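Local coordinates for hypothetical UPF0271 protein TTHB195 (Thermus thermophilus, PDB 2DFA) that probably forms part of an ATP-dependent 5-oxoprolinase that opens 5-oxoproline to L-glutamate, working in complex with two partner subunits, at residues D4-A9 against A217-I222; A127-V132 against R154-R159; V142-T147 against E163-R168. One frame throughout, in Å; residues are numbered along the deposited sequence.

Contact 1 (D4-A9 against A217-I222); sequences DLNADA and ADTLCI
Thr-219 OG1 sits between two side chains of the neighbouring strand 2-9. It gives its proton to Asp-4 OD1 at 2.6 Å, on the anti lone pair of that carboxylate oxygen, and accepts a hydrogen from Asn-6 ND2 at 2.8 Å, a nearly straight bond (169°) lying almost in the amide plane. With OG1 anti to the backbone N (chi1 -177°) and the Asp-4 carboxylate set the same way, those two side chains run side by side, while Asn-6 comes across at about a right angle. The backbones pair in parallel: Leu-220 N reaches Asp-4 O at 2.8 Å, Leu-220 O takes Asn-6 N at 2.9 Å, and Ile-222 N bonds to Asn-6 O, also at 2.9 Å.

Leu-5, Leu-220 and Ile-222 share the other face. Leu-5 CD2 meets Leu-220 CD1 at 3.8 Å, whereas Leu-5 CD1 presses on Ile-222 CG1 at 3.3 Å, closer than two such carbons normally come, and a chi1 of -105° suggests that Leu-5 is strained. In the second shell, Ser-29 and Ser-30 hold Asp-4 OD2, Asn-32 and Lys-109 hold Asn-6 OD1, and the other hydrogen of Asn-6 ND2 goes to Glu-163. This is strand pairing inside a parallel sheet, one face polar and the other apolar. Helix 229-241 covers the apolar face over Leu-5 and Ile-222, helix 189-201 over Leu-220; strands 30-34 and 160-164 flank the pair.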
ATOM      1  N   ASP A   4     -27.722 -15.238  17.271  1.00 42.24           N
ATOM      2  CA  ASP A   4     -27.241 -14.492  16.126  1.00 41.02           C
ATOM      3  C   ASP A   4     -26.261 -15.341  15.323  1.00 39.95           C
ATOM      4  O   ASP A   4     -25.446 -16.071  15.885  1.00 40.17           O
ATOM      5  CB  ASP A   4     -26.562 -13.197  16.590  1.00 41.05           C
ATOM      6  CG  ASP A   4     -25.870 -12.458  15.455  1.00 43.79           C
ATOM      7  OD1 ASP A   4     -24.708 -12.800  15.135  1.00 45.62           O
ATOM      8  OD2 ASP A   4     -26.490 -11.547  14.874  1.00 42.10           O
ATOM      9  N   LEU A   5     -26.375 -15.259  14.005  1.00 39.82           N
ATOM     10  CA  LEU A   5     -25.490 -15.974  13.099  1.00 41.27           C
ATOM     11  C   LEU A   5     -24.655 -14.899  12.420  1.00 40.34           C
ATOM     12  O   LEU A   5     -25.202 -14.020  11.755  1.00 39.46           O
ATOM     13  CB  LEU A   5     -26.300 -16.741  12.050  1.00 42.13           C
ATOM     14  CG  LEU A   5     -26.408 -18.260  12.213  1.00 45.77           C
ATOM     15  CD1 LEU A   5     -25.068 -18.902  11.885  1.00 47.01           C
ATOM     16  CD2 LEU A   5     -26.839 -18.600  13.628  1.00 44.53           C
ATOM     17  N   ASN A   6     -23.335 -14.958  12.589  1.00 40.12           N
ATOM     18  CA  ASN A   6     -22.473 -13.955  11.980  1.00 39.29           C
ATOM     19  C   ASN A   6     -21.445 -14.556  11.029  1.00 37.77           C
ATOM     20  O   ASN A   6     -21.025 -15.705  11.178  1.00 38.27           O
ATOM     21  CB  ASN A   6     -21.764 -13.132  13.065  1.00 40.79           C
ATOM     22  CG  ASN A   6     -20.483 -13.783  13.561  1.00 42.79           C
ATOM     23  OD1 ASN A   6     -19.450 -13.743  12.889  1.00 41.00           O
ATOM     24  ND2 ASN A   6     -20.548 -14.390  14.742  1.00 45.14           N
ATOM     25  N   ALA A   7     -21.056 -13.770  10.034  1.00 36.45           N
ATOM     26  CA  ALA A   7     -20.067 -14.205   9.060  1.00 36.04           C
ATOM     27  C   ALA A   7     -19.281 -12.988   8.591  1.00 35.69           C
ATOM     28  O   ALA A   7     -19.792 -11.864   8.595  1.00 33.02           O
ATOM     29  CB  ALA A   7     -20.752 -14.870   7.877  1.00 34.37           C
ATOM     30  N   ASP A   8     -18.031 -13.209   8.198  1.00 36.49           N
ATOM     31  CA  ASP A   8     -17.211 -12.114   7.711  1.00 39.63           C
ATOM     32  C   ASP A   8     -17.686 -11.805   6.304  1.00 38.99           C
ATOM     33  O   ASP A   8     -18.203 -12.690   5.610  1.00 39.26           O
ATOM     34  CB  ASP A   8     -15.729 -12.504   7.685  1.00 43.37           C
ATOM     35  CG  ASP A   8     -15.227 -12.977   9.032  1.00 46.40           C
ATOM     36  OD1 ASP A   8     -15.654 -12.416  10.066  1.00 46.39           O
ATOM     37  OD2 ASP A   8     -14.388 -13.904   9.056  1.00 52.56           O
ATOM     38  N   ALA A   9     -17.512 -10.557   5.882  1.00 36.54           N
ATOM     39  CA  ALA A   9     -17.930 -10.137   4.550  1.00 34.92           C
ATOM     40  C   ALA A   9     -17.248  -8.833   4.147  1.00 33.15           C
ATOM     41  O   ALA A   9     -16.534  -8.225   4.945  1.00 31.76           O
ATOM     42  CB  ALA A   9     -19.438  -9.958   4.512  1.00 34.93           C
ATOM     43  N   ALA A 217     -23.448 -19.403  23.543  1.00 53.26           N
ATOM     44  CA  ALA A 217     -23.354 -18.777  22.237  1.00 51.66           C
ATOM     45  C   ALA A 217     -24.326 -17.627  22.004  1.00 49.40           C
ATOM     46  O   ALA A 217     -25.490 -17.851  21.667  1.00 49.51           O
ATOM     47  CB  ALA A 217     -23.542 -19.834  21.160  1.00 50.96           C
ATOM     48  N   ASP A 218     -23.855 -16.397  22.186  1.00 47.53           N
ATOM     49  CA  ASP A 218     -24.700 -15.237  21.928  1.00 44.32           C
ATOM     50  C   ASP A 218     -24.739 -15.134  20.409  1.00 42.29           C
ATOM     51  O   ASP A 218     -25.740 -14.734  19.813  1.00 40.42           O
ATOM     52  CB  ASP A 218     -24.095 -13.961  22.524  1.00 46.28           C
ATOM     53  CG  ASP A 218     -24.083 -13.972  24.042  1.00 47.94           C
ATOM     54  OD1 ASP A 218     -25.044 -14.506  24.641  1.00 49.79           O
ATOM     55  OD2 ASP A 218     -23.127 -13.432  24.640  1.00 45.66           O
ATOM     56  N   THR A 219     -23.631 -15.523  19.785  1.00 40.38           N
ATOM     57  CA  THR A 219     -23.528 -15.498  18.336  1.00 38.97           C
ATOM     58  C   THR A 219     -22.716 -16.698  17.853  1.00 37.90           C
ATOM     59  O   THR A 219     -21.811 -17.164  18.543  1.00 38.81           O
ATOM     60  CB  THR A 219     -22.861 -14.179  17.841  1.00 38.46           C
ATOM     61  OG1 THR A 219     -22.840 -14.161  16.408  1.00 38.51           O
ATOM     62  CG2 THR A 219     -21.439 -14.068  18.369  1.00 36.19           C
ATOM     63  N   LEU A 220     -23.065 -17.199  16.675  1.00 38.46           N
ATOM     64  CA  LEU A 220     -22.381 -18.337  16.073  1.00 39.66           C
ATOM     65  C   LEU A 220     -21.635 -17.869  14.826  1.00 41.67           C
ATOM     66  O   LEU A 220     -22.241 -17.312  13.911  1.00 40.20           O
ATOM     67  CB  LEU A 220     -23.394 -19.411  15.671  1.00 39.28           C
ATOM     68  CG  LEU A 220     -24.224 -20.060  16.785  1.00 41.30           C
ATOM     69  CD1 LEU A 220     -25.258 -20.996  16.166  1.00 41.38           C
ATOM     70  CD2 LEU A 220     -23.310 -20.819  17.730  1.00 40.07           C
ATOM     71  N   CYS A 221     -20.327 -18.107  14.785  1.00 44.83           N
ATOM     72  CA  CYS A 221     -19.521 -17.696  13.638  1.00 49.44           C
ATOM     73  C   CYS A 221     -19.524 -18.724  12.517  1.00 51.75           C
ATOM     74  O   CYS A 221     -19.381 -19.920  12.758  1.00 53.45           O
ATOM     75  CB  CYS A 221     -18.076 -17.434  14.064  1.00 51.95           C
ATOM     76  SG  CYS A 221     -16.968 -16.999  12.687  1.00 56.74           S
ATOM     77  N   ILE A 222     -19.684 -18.241  11.289  1.00 55.06           N
ATOM     78  CA  ILE A 222     -19.688 -19.099  10.109  1.00 58.05           C
ATOM     79  C   ILE A 222     -18.539 -18.687   9.191  1.00 60.18           C
ATOM     80  O   ILE A 222     -18.336 -17.499   8.941  1.00 59.28           O
ATOM     81  CB  ILE A 222     -21.002 -18.966   9.317  1.00 58.91           C
ATOM     82  CG1 ILE A 222     -22.197 -19.244  10.233  1.00 59.61           C
ATOM     83  CG2 ILE A 222     -20.993 -19.921   8.133  1.00 59.77           C
ATOM     84  CD1 ILE A 222     -22.131 -20.579  10.952  1.00 59.25           C
TER

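Contact 2 (A127-V132 against R154-R159); sequences AIALAV and RKAGLR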
ATOM      1  N   ALA A 127      -6.101  -2.417  24.212  1.00 29.19           N
ATOM      2  CA  ALA A 127      -6.063  -1.374  23.187  1.00 26.88           C
ATOM      3  C   ALA A 127      -7.300  -1.424  22.294  1.00 27.05           C
ATOM      4  O   ALA A 127      -7.868  -0.393  21.953  1.00 26.72           O
ATOM      5  CB  ALA A 127      -4.793  -1.506  22.333  1.00 26.58           C
ATOM      6  N   ILE A 128      -7.715  -2.627  21.914  1.00 26.98           N
ATOM      7  CA  ILE A 128      -8.892  -2.777  21.070  1.00 27.99           C
ATOM      8  C   ILE A 128     -10.119  -2.287  21.832  1.00 29.05           C
ATOM      9  O   ILE A 128     -10.927  -1.506  21.317  1.00 27.15           O
ATOM     10  CB  ILE A 128      -9.112  -4.250  20.680  1.00 28.04           C
ATOM     11  CG1 ILE A 128      -7.960  -4.729  19.796  1.00 27.20           C
ATOM     12  CG2 ILE A 128     -10.459  -4.403  19.958  1.00 30.03           C
ATOM     13  CD1 ILE A 128      -8.019  -6.205  19.457  1.00 27.41           C
ATOM     14  N   ALA A 129     -10.244  -2.753  23.070  1.00 29.31           N
ATOM     15  CA  ALA A 129     -11.363  -2.383  23.921  1.00 29.47           C
ATOM     16  C   ALA A 129     -11.467  -0.870  24.105  1.00 30.19           C
ATOM     17  O   ALA A 129     -12.552  -0.304  23.985  1.00 30.58           O
ATOM     18  CB  ALA A 129     -11.229  -3.078  25.275  1.00 28.42           C
ATOM     19  N   LEU A 130     -10.346  -0.210  24.391  1.00 29.79           N
ATOM     20  CA  LEU A 130     -10.369   1.238  24.580  1.00 30.14           C
ATOM     21  C   LEU A 130     -10.704   2.001  23.302  1.00 29.90           C
ATOM     22  O   LEU A 130     -11.381   3.025  23.351  1.00 29.34           O
ATOM     23  CB  LEU A 130      -9.038   1.724  25.164  1.00 31.34           C
ATOM     24  CG  LEU A 130      -8.805   1.230  26.602  1.00 35.46           C
ATOM     25  CD1 LEU A 130      -7.515   1.830  27.158  1.00 35.92           C
ATOM     26  CD2 LEU A 130     -10.001   1.618  27.480  1.00 35.78           C
ATOM     27  N   ALA A 131     -10.236   1.507  22.158  1.00 29.90           N
ATOM     28  CA  ALA A 131     -10.538   2.156  20.881  1.00 29.41           C
ATOM     29  C   ALA A 131     -12.043   2.113  20.656  1.00 29.36           C
ATOM     30  O   ALA A 131     -12.659   3.122  20.312  1.00 29.28           O
ATOM     31  CB  ALA A 131      -9.822   1.440  19.727  1.00 30.30           C
ATOM     32  N   VAL A 132     -12.628   0.936  20.842  1.00 28.56           N
ATOM     33  CA  VAL A 132     -14.072   0.768  20.672  1.00 29.75           C
ATOM     34  C   VAL A 132     -14.830   1.653  21.658  1.00 30.31           C
ATOM     35  O   VAL A 132     -15.802   2.313  21.289  1.00 31.35           O
ATOM     36  CB  VAL A 132     -14.497  -0.696  20.904  1.00 30.15           C
ATOM     37  CG1 VAL A 132     -16.030  -0.806  20.936  1.00 31.65           C
ATOM     38  CG2 VAL A 132     -13.930  -1.577  19.799  1.00 30.06           C
ATOM     39  N   ARG A 154     -14.255  -6.591  29.488  1.00 37.10           N
ATOM     40  CA  ARG A 154     -15.116  -6.351  30.644  1.00 39.33           C
ATOM     41  C   ARG A 154     -14.500  -5.303  31.561  1.00 39.33           C
ATOM     42  O   ARG A 154     -15.199  -4.431  32.077  1.00 40.18           O
ATOM     43  CB  ARG A 154     -15.353  -7.654  31.418  1.00 40.49           C
ATOM     44  CG  ARG A 154     -16.198  -8.682  30.666  1.00 44.77           C
ATOM     45  CD  ARG A 154     -16.406  -9.940  31.499  1.00 47.72           C
ATOM     46  NE  ARG A 154     -17.217 -10.948  30.817  1.00 50.29           N
ATOM     47  CZ  ARG A 154     -18.526 -10.844  30.603  1.00 51.40           C
ATOM     48  NH1 ARG A 154     -19.192  -9.774  31.014  1.00 51.61           N
ATOM     49  NH2 ARG A 154     -19.172 -11.819  29.980  1.00 53.27           N
ATOM     50  N   LYS A 155     -13.188  -5.381  31.757  1.00 40.22           N
ATOM     51  CA  LYS A 155     -12.504  -4.416  32.610  1.00 40.35           C
ATOM     52  C   LYS A 155     -12.638  -3.010  32.033  1.00 41.33           C
ATOM     53  O   LYS A 155     -12.659  -2.027  32.779  1.00 40.53           O
ATOM     54  CB  LYS A 155     -11.021  -4.791  32.762  1.00 41.77           C
ATOM     55  CG  LYS A 155     -10.773  -5.964  33.710  1.00 43.75           C
ATOM     56  CD  LYS A 155      -9.335  -6.486  33.646  1.00 45.50           C
ATOM     57  CE  LYS A 155      -8.312  -5.452  34.097  1.00 46.45           C
ATOM     58  NZ  LYS A 155      -6.917  -5.975  33.959  1.00 46.71           N
ATOM     59  N   ALA A 156     -12.736  -2.917  30.706  1.00 39.95           N
ATOM     60  CA  ALA A 156     -12.868  -1.625  30.034  1.00 39.85           C
ATOM     61  C   ALA A 156     -14.272  -1.053  30.199  1.00 38.92           C
ATOM     62  O   ALA A 156     -14.507   0.121  29.918  1.00 39.76           O
ATOM     63  CB  ALA A 156     -12.534  -1.764  28.544  1.00 39.16           C
ATOM     64  N   GLY A 157     -15.201  -1.890  30.644  1.00 39.19           N
ATOM     65  CA  GLY A 157     -16.566  -1.438  30.844  1.00 38.98           C
ATOM     66  C   GLY A 157     -17.445  -1.599  29.620  1.00 39.76           C
ATOM     67  O   GLY A 157     -18.531  -1.024  29.555  1.00 38.06           O
ATOM     68  N   LEU A 158     -16.981  -2.372  28.641  1.00 37.99           N
ATOM     69  CA  LEU A 158     -17.753  -2.595  27.420  1.00 39.03           C
ATOM     70  C   LEU A 158     -18.705  -3.766  27.551  1.00 38.47           C
ATOM     71  O   LEU A 158     -18.461  -4.686  28.326  1.00 39.16           O
ATOM     72  CB  LEU A 158     -16.834  -2.892  26.231  1.00 38.31           C
ATOM     73  CG  LEU A 158     -15.922  -1.807  25.667  1.00 39.23           C
ATOM     74  CD1 LEU A 158     -15.124  -2.386  24.502  1.00 38.43           C
ATOM     75  CD2 LEU A 158     -16.747  -0.627  25.204  1.00 37.42           C
ATOM     76  N   ARG A 159     -19.790  -3.727  26.784  1.00 39.79           N
ATOM     77  CA  ARG A 159     -20.734  -4.833  26.762  1.00 40.02           C
ATOM     78  C   ARG A 159     -20.034  -5.886  25.913  1.00 40.42           C
ATOM     79  O   ARG A 159     -19.491  -5.566  24.849  1.00 39.69           O
ATOM     80  CB  ARG A 159     -22.035  -4.426  26.079  1.00 40.07           C
ATOM     81  CG  ARG A 159     -22.920  -5.605  25.715  1.00 42.71           C
ATOM     82  CD  ARG A 159     -24.101  -5.164  24.867  1.00 44.11           C
ATOM     83  NE  ARG A 159     -24.824  -6.308  24.321  1.00 44.53           N
ATOM     84  CZ  ARG A 159     -25.660  -6.237  23.291  1.00 46.08           C
ATOM     85  NH1 ARG A 159     -25.881  -5.073  22.696  1.00 45.37           N
ATOM     86  NH2 ARG A 159     -26.260  -7.333  22.845  1.00 43.40           N
TER
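Ala-129 and Ala-156 face each other across the contact, methyl to methyl, with Ala-129 CB and Ala-156 CB 3.8 Å apart. Because both side chains are so small, the backbones come close together: the CA atoms of the same two alanines lie 6.3 Å from each other. Leu-158 buries the largest share of any residue. Its CG is anti to the carbonyl carbon (chi1 -68°) and its chain is extended beyond that, which carries the branch over to helix 122-135. There the CD1 methyl of Leu-158 settles against the helix, 4.0 Å from Ala-129 CB and 3.3 Å from Ala-129 O. One turn on, Val-132 meets the same methyl obliquely, its CG1 lying 4.0 Å from Leu-158 CD1, so that a single methyl touches residues on successive turns of the helix. Leu-130 also brings CD2 to within 4.4 Å of Ala-156 CB, although its CB starts out pointing away from the segment 154-159.

Segment 154-159 can present Ala-156 and Leu-158 together because the chain leaves helical geometry at Gly-157, between them. Gly-157 has positive phi (90°) in a Schellman motif, its N bonded back to Arg-154 O at 2.9 Å, and the chain then turns toward strand 160-164. Lys-133, just past 127-132, adds a hydrogen bond to Ala-156 O. Between the two segments themselves no hydrogen bond or salt bridge forms: they meet through apolar side chains, with one methyl also against a backbone carbonyl, so the join depends on close fit of shape and on burial of apolar surface.

Contact 3 (V142-T147 against E163-R168); sequences VVLPGT and EAFPER
Glu-163 OE2 is gripped by two groups, through a salt bridge from Lys-109 NZ and a hydrogen bond from Asn-6 ND2, while the stem of the same side chain lies against Val-142. Glu-163 CB is 3.8 Å from Val-142 CG1. With CG anti to the backbone N (chi1 175°) and the chain extended beyond it, the glutamate crosses the valine obliquely and carries its carboxylate on past the same methyl, Glu-163 OE1 lying 3.9 Å from Val-142 CG1. The two partners of OE2 fix the rotation of the carboxylate.

One backbone bond ties the segments together, from Glu-163 N to Val-143 O at 3.1 Å. Beyond it 142-147 leaves into a turn, while Ala-164 still pairs with strand 219-222 on its other side. Pro-145 follows, its CD 3.3 Å from Glu-163 O.

Leu-144 meets Phe-165 at about a right angle. The CD2 methyl of Leu-144 abuts the ring edge, near the ring plane, in a short 3.2 Å contact with Phe-165 CE1. The ring also touches Tyr-115 of helix 112-120 and Cys-221 of strand 219-222. An alanine in place of Phe-165 would take away the ring edge, and Leu-144 CD2 would probably be left with a gap toward Tyr-115 and Cys-221.

After Leu-144 the chain makes a type II turn to Thr-147, with Gly-146 at positive phi. Thr-147 OG1 gives a 2.7 Å bond to Leu-144 O, in the carbonyl plane, and caps the start of helix 148-155 through Glu-150 N. Strand, capped helix and returning strand make up a beta-alpha-beta crossover, the repeating unit of the parallel beta/alpha fold, joined here at the C-terminal ends of its strands.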
ATOM      1  N   VAL A 142     -17.454  -8.386  20.265  1.00 35.07           N
ATOM      2  CA  VAL A 142     -17.574  -9.835  20.142  1.00 35.38           C
ATOM      3  C   VAL A 142     -16.246 -10.438  20.585  1.00 37.44           C
ATOM      4  O   VAL A 142     -15.184 -10.049  20.093  1.00 37.54           O
ATOM      5  CB  VAL A 142     -17.874 -10.241  18.677  1.00 35.71           C
ATOM      6  CG1 VAL A 142     -17.888 -11.761  18.532  1.00 34.48           C
ATOM      7  CG2 VAL A 142     -19.208  -9.658  18.256  1.00 34.34           C
ATOM      8  N   VAL A 143     -16.303 -11.385  21.516  1.00 37.19           N
ATOM      9  CA  VAL A 143     -15.086 -11.999  22.029  1.00 40.77           C
ATOM     10  C   VAL A 143     -15.179 -13.509  22.165  1.00 43.06           C
ATOM     11  O   VAL A 143     -16.256 -14.098  22.057  1.00 43.46           O
ATOM     12  CB  VAL A 143     -14.727 -11.441  23.425  1.00 40.00           C
ATOM     13  CG1 VAL A 143     -14.825  -9.930  23.433  1.00 39.40           C
ATOM     14  CG2 VAL A 143     -15.655 -12.035  24.474  1.00 40.42           C
ATOM     15  N   LEU A 144     -14.026 -14.129  22.400  1.00 46.46           N
ATOM     16  CA  LEU A 144     -13.953 -15.568  22.612  1.00 48.38           C
ATOM     17  C   LEU A 144     -14.048 -15.742  24.119  1.00 48.14           C
ATOM     18  O   LEU A 144     -13.239 -15.190  24.865  1.00 47.08           O
ATOM     19  CB  LEU A 144     -12.622 -16.134  22.113  1.00 50.17           C
ATOM     20  CG  LEU A 144     -12.675 -16.963  20.830  1.00 52.68           C
ATOM     21  CD1 LEU A 144     -11.300 -17.560  20.554  1.00 54.55           C
ATOM     22  CD2 LEU A 144     -13.706 -18.071  20.980  1.00 53.72           C
ATOM     23  N   PRO A 145     -15.044 -16.504  24.588  1.00 49.24           N
ATOM     24  CA  PRO A 145     -15.207 -16.719  26.029  1.00 49.18           C
ATOM     25  C   PRO A 145     -14.016 -17.412  26.690  1.00 48.30           C
ATOM     26  O   PRO A 145     -13.370 -18.274  26.088  1.00 48.27           O
ATOM     27  CB  PRO A 145     -16.492 -17.543  26.108  1.00 48.70           C
ATOM     28  CG  PRO A 145     -16.465 -18.322  24.821  1.00 48.80           C
ATOM     29  CD  PRO A 145     -16.039 -17.274  23.822  1.00 49.32           C
ATOM     30  N   GLY A 146     -13.727 -17.013  27.926  1.00 47.60           N
ATOM     31  CA  GLY A 146     -12.632 -17.603  28.675  1.00 48.14           C
ATOM     32  C   GLY A 146     -11.238 -17.115  28.325  1.00 47.52           C
ATOM     33  O   GLY A 146     -10.249 -17.734  28.716  1.00 49.87           O
ATOM     34  N   THR A 147     -11.147 -16.006  27.599  1.00 45.18           N
ATOM     35  CA  THR A 147      -9.849 -15.463  27.202  1.00 44.42           C
ATOM     36  C   THR A 147      -9.532 -14.145  27.906  1.00 42.42           C
ATOM     37  O   THR A 147     -10.415 -13.509  28.481  1.00 41.10           O
ATOM     38  CB  THR A 147      -9.798 -15.213  25.673  1.00 42.79           C
ATOM     39  OG1 THR A 147     -10.753 -14.206  25.322  1.00 43.09           O
ATOM     40  CG2 THR A 147     -10.127 -16.486  24.911  1.00 42.53           C
ATOM     41  N   GLU A 163     -18.969 -15.429  21.459  1.00 39.53           N
ATOM     42  CA  GLU A 163     -19.004 -16.133  20.187  1.00 39.90           C
ATOM     43  C   GLU A 163     -18.648 -17.610  20.313  1.00 39.33           C
ATOM     44  O   GLU A 163     -17.778 -17.990  21.098  1.00 39.50           O
ATOM     45  CB  GLU A 163     -18.048 -15.446  19.209  1.00 42.13           C
ATOM     46  CG  GLU A 163     -17.889 -16.135  17.877  1.00 45.22           C
ATOM     47  CD  GLU A 163     -17.117 -15.283  16.884  1.00 47.58           C
ATOM     48  OE1 GLU A 163     -15.993 -14.845  17.213  1.00 47.21           O
ATOM     49  OE2 GLU A 163     -17.640 -15.056  15.773  1.00 47.17           O
ATOM     50  N   ALA A 164     -19.339 -18.438  19.536  1.00 39.33           N
ATOM     51  CA  ALA A 164     -19.101 -19.878  19.520  1.00 40.12           C
ATOM     52  C   ALA A 164     -18.901 -20.272  18.063  1.00 40.25           C
ATOM     53  O   ALA A 164     -19.404 -19.599  17.156  1.00 40.78           O
ATOM     54  CB  ALA A 164     -20.298 -20.628  20.120  1.00 39.87           C
ATOM     55  N   PHE A 165     -18.177 -21.362  17.837  1.00 40.54           N
ATOM     56  CA  PHE A 165     -17.890 -21.810  16.481  1.00 41.63           C
ATOM     57  C   PHE A 165     -18.363 -23.224  16.184  1.00 41.78           C
ATOM     58  O   PHE A 165     -17.670 -24.193  16.484  1.00 40.23           O
ATOM     59  CB  PHE A 165     -16.383 -21.722  16.216  1.00 41.62           C
ATOM     60  CG  PHE A 165     -15.796 -20.373  16.513  1.00 43.70           C
ATOM     61  CD1 PHE A 165     -15.584 -19.966  17.827  1.00 43.98           C
ATOM     62  CD2 PHE A 165     -15.474 -19.499  15.479  1.00 43.32           C
ATOM     63  CE1 PHE A 165     -15.060 -18.706  18.105  1.00 44.78           C
ATOM     64  CE2 PHE A 165     -14.951 -18.238  15.748  1.00 44.03           C
ATOM     65  CZ  PHE A 165     -14.743 -17.841  17.066  1.00 43.71           C
ATOM     66  N   PRO A 166     -19.549 -23.360  15.573  1.00 43.40           N
ATOM     67  CA  PRO A 166     -20.072 -24.691  15.251  1.00 44.95           C
ATOM     68  C   PRO A 166     -19.187 -25.477  14.280  1.00 45.99           C
ATOM     69  O   PRO A 166     -19.294 -26.700  14.192  1.00 46.97           O
ATOM     70  CB  PRO A 166     -21.458 -24.390  14.679  1.00 45.08           C
ATOM     71  CG  PRO A 166     -21.308 -23.008  14.111  1.00 46.05           C
ATOM     72  CD  PRO A 166     -20.498 -22.308  15.171  1.00 43.65           C
ATOM     73  N   GLU A 167     -18.303 -24.783  13.570  1.00 46.45           N
ATOM     74  CA  GLU A 167     -17.419 -25.444  12.610  1.00 47.00           C
ATOM     75  C   GLU A 167     -16.054 -25.824  13.166  1.00 46.91           C
ATOM     76  O   GLU A 167     -15.244 -26.436  12.465  1.00 48.55           O
ATOM     77  CB  GLU A 167     -17.214 -24.556  11.383  1.00 49.04           C
ATOM     78  CG  GLU A 167     -18.481 -24.230  10.619  1.00 51.26           C
ATOM     79  CD  GLU A 167     -18.200 -23.366   9.402  1.00 53.39           C
ATOM     80  OE1 GLU A 167     -17.623 -23.884   8.422  1.00 53.94           O
ATOM     81  OE2 GLU A 167     -18.546 -22.167   9.431  1.00 54.42           O
ATOM     82  N   ARG A 168     -15.787 -25.462  14.416  1.00 45.76           N
ATOM     83  CA  ARG A 168     -14.500 -25.770  15.030  1.00 45.39           C
ATOM     84  C   ARG A 168     -14.657 -26.720  16.205  1.00 44.53           C
ATOM     85  O   ARG A 168     -15.619 -26.618  16.965  1.00 41.66           O
ATOM     86  CB  ARG A 168     -13.821 -24.482  15.507  1.00 48.05           C
ATOM     87  CG  ARG A 168     -13.427 -23.540  14.380  1.00 51.63           C
ATOM     88  CD  ARG A 168     -12.352 -24.169  13.500  1.00 56.07           C
ATOM     89  NE  ARG A 168     -11.120 -24.419  14.246  1.00 58.14           N
ATOM     90  CZ  ARG A 168     -10.342 -23.463  14.744  1.00 60.21           C
ATOM     91  NH1 ARG A 168     -10.663 -22.186  14.574  1.00 60.73           N
ATOM     92  NH2 ARG A 168      -9.247 -23.782  15.420  1.00 61.93           N
TER

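Contacts 1 and 3 lie in one curved parallel sheet, their centres 9 Å apart. Strand 160-164 joins them: Cys-221 N to Ala-164 O at 2.9 Å and Ala-164 N to Thr-219 O at 3.0 Å are probable hydrogen bonds. Contact 2 stands outside that sheet, its centre about 20 Å from that of contact 1 and 18 Å from that of contact 3, yet it adjoins contact 3 in sequence and packs the C-terminal end of the connecting helix against helix 122-135. Asp-8, hydrogen-bonded through OD1 to Asn-32, outlines with His-62 and His-111 a possible empty metal site near Glu-163, at the C-terminal strand ends where such folds usually place an active site.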